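Local coordinates for protein aminotransferase, class III (Deinococcus radiodurans, PDB 3I4J) that probably catalyses pyridoxal-phosphate-dependent transfer of amino groups, at residues Ala41-Gly46 against Leu263-Ala268. The protein carries 1 engineered substitution. Sequence-based numbering, arbitrary orientation.
Sequences ANIGHG and LAAGYA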
loop_
_atom_site.group_PDB
_atom_site.type_symbol
_atom_site.label_atom_id
_atom_site.label_comp_id
_atom_site.label_asym_id
_atom_site.label_seq_id
_atom_site.Cartn_x
_atom_site.Cartn_y
_atom_site.Cartn_z
ATOM N N ALA C 41 2.104 3.560 -15.697
ATOM C CA ALA C 41 0.995 3.861 -16.613
ATOM C C ALA C 41 1.042 3.117 -17.943
ATOM O O ALA C 41 1.136 3.725 -19.013
ATOM C CB ALA C 41 0.929 5.370 -16.860
ATOM N N ASN C 42 0.926 1.798 -17.865
ATOM C CA ASN C 42 0.990 0.934 -19.039
ATOM C C ASN C 42 -0.030 1.151 -20.153
ATOM O O ASN C 42 0.277 0.896 -21.316
ATOM C CB ASN C 42 0.941 -0.529 -18.596
ATOM C CG ASN C 42 2.200 -0.959 -17.861
ATOM O OD1 ASN C 42 3.061 -0.137 -17.539
ATOM N ND2 ASN C 42 2.303 -2.254 -17.578
ATOM N N ILE C 43 -1.240 1.604 -19.826
ATOM C CA ILE C 43 -2.228 1.800 -20.882
ATOM C C ILE C 43 -2.503 3.260 -21.218
ATOM O O ILE C 43 -3.458 3.580 -21.931
ATOM C CB ILE C 43 -3.553 1.067 -20.554
ATOM C CG1 ILE C 43 -4.277 1.742 -19.385
ATOM C CG2 ILE C 43 -3.254 -0.380 -20.209
ATOM C CD1 ILE C 43 -5.673 1.169 -19.135
ATOM N N GLY C 44 -1.648 4.146 -20.720
ATOM C CA GLY C 44 -1.820 5.559 -21.000
ATOM C C GLY C 44 -2.691 6.260 -19.980
ATOM O O GLY C 44 -3.345 5.618 -19.157
ATOM N N HIS C 45 -2.707 7.586 -20.042
ATOM C CA HIS C 45 -3.476 8.383 -19.099
ATOM C C HIS C 45 -4.848 8.820 -19.604
ATOM O O HIS C 45 -5.079 8.919 -20.810
ATOM C CB HIS C 45 -2.676 9.625 -18.708
ATOM C CG HIS C 45 -1.325 9.318 -18.142
ATOM N ND1 HIS C 45 -0.166 9.414 -18.881
ATOM C CD2 HIS C 45 -0.952 8.904 -16.909
ATOM C CE1 HIS C 45 0.864 9.074 -18.126
ATOM N NE2 HIS C 45 0.414 8.761 -16.925
ATOM N N GLY C 46 -5.747 9.073 -18.656
ATOM C CA GLY C 46 -7.086 9.544 -18.972
ATOM C C GLY C 46 -8.108 8.557 -19.504
ATOM O O GLY C 46 -9.040 8.970 -20.197
ATOM N N LEU C 263 -0.222 -3.541 -12.981
ATOM C CA LEU C 263 -1.417 -4.359 -12.808
ATOM C C LEU C 263 -2.682 -3.523 -13.016
ATOM O O LEU C 263 -3.570 -3.916 -13.775
ATOM C CB LEU C 263 -1.415 -5.013 -11.419
ATOM C CG LEU C 263 -2.238 -6.294 -11.257
ATOM C CD1 LEU C 263 -1.858 -7.291 -12.348
ATOM C CD2 LEU C 263 -1.991 -6.903 -9.879
ATOM N N ALA C 264 -2.771 -2.382 -12.337
ATOM C CA ALA C 264 -3.915 -1.485 -12.505
ATOM C C ALA C 264 -3.468 -0.243 -13.290
ATOM O O ALA C 264 -4.194 0.746 -13.390
ATOM C CB ALA C 264 -4.498 -1.085 -11.144
ATOM N N ALA C 265 -2.250 -0.312 -13.826
ATOM C CA ALA C 265 -1.667 0.749 -14.653
ATOM C C ALA C 265 -1.855 2.201 -14.203
ATOM O O ALA C 265 -2.136 3.077 -15.024
ATOM C CB ALA C 265 -2.170 0.593 -16.093
ATOM N N GLY C 266 -1.702 2.451 -12.908
ATOM C CA GLY C 266 -1.832 3.801 -12.388
ATOM C C GLY C 266 -3.232 4.247 -12.010
ATOM O O GLY C 266 -3.406 5.353 -11.499
ATOM N N TYR C 267 -4.233 3.404 -12.250
ATOM C CA TYR C 267 -5.614 3.758 -11.932
ATOM C C TYR C 267 -6.014 3.441 -10.496
ATOM O O TYR C 267 -6.965 4.014 -9.967
ATOM C CB TYR C 267 -6.557 3.077 -12.937
ATOM C CG TYR C 267 -6.453 3.752 -14.287
ATOM C CD1 TYR C 267 -7.189 4.908 -14.559
ATOM C CD2 TYR C 267 -5.507 3.340 -15.226
ATOM C CE1 TYR C 267 -6.978 5.644 -15.714
ATOM C CE2 TYR C 267 -5.284 4.076 -16.396
ATOM C CZ TYR C 267 -6.022 5.232 -16.626
ATOM O OH TYR C 267 -5.782 6.012 -17.738
ATOM N N ALA C 268 -5.271 2.545 -9.861
ATOM C CA ALA C 268 -5.546 2.174 -8.484
ATOM C C ALA C 268 -4.337 1.465 -7.895
ATOM O O ALA C 268 -3.551 0.855 -8.624
ATOM C CB ALA C 268 -6.782 1.265 -8.413
HETATM O O HOH W 1 -1.967 3.488 -17.738
#
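Tyr-267 reaches across to the loop 41-46, where its hydroxyl donates a hydrogen bond to Gly-44 O, with OH and O 2.8 Å apart, although a close neighbour elsewhere makes the exact place of OH less certain. Gly-44 O lies near the ring plane at the phenol edge. Along the ring, CE2 comes within 3.9 Å of Ile-43 CG1, and the two side chains pass at a slant. Ile-43 holds CG1 between its backbone N and carbonyl carbon (chi1 70°), which lets this branch touch both the tyrosine and Ala-265 CB. A methyl suits Ala-265: its CB rests 3.8 Å from Asn-42 N, close against the 41-44 turn. A water bridges the two loops, accepting from Ile-43 N (2.9 Å) and donating to Gly-44 O and to Ala-265 O (2.8 Å from the latter). Ala-265 O also receives a nearly straight CA-H...O contact from Ala-41 CA.

Two turns set these groups in place. Ala-41 to Gly-44 forms a type I turn, while Ala-264 to Tyr-267 forms a type I' turn closed by Tyr-267 N to Ala-264 O. Glycine fits at Gly-266 because a CB there would press on Ala-265 O. The tyrosine hydroxyl is also hydrogen-bonded to Arg-47 N; a phenylalanine here would probably leave that amide without its partner and Gly-44 O without the phenol's bond. Asn-42 OD1 is hydrogen-bonded to Arg-239 NH1, and Gly-266 N to Tyr-296 OH of the second subunit.

The contact thus ties an N-terminal loop, just before helix 48-60, to the loop between strands 256-259 and 271-275 of the large-domain mixed sheet, at the dimer interface, as in the fold type I family of pyridoxal-phosphate enzymes.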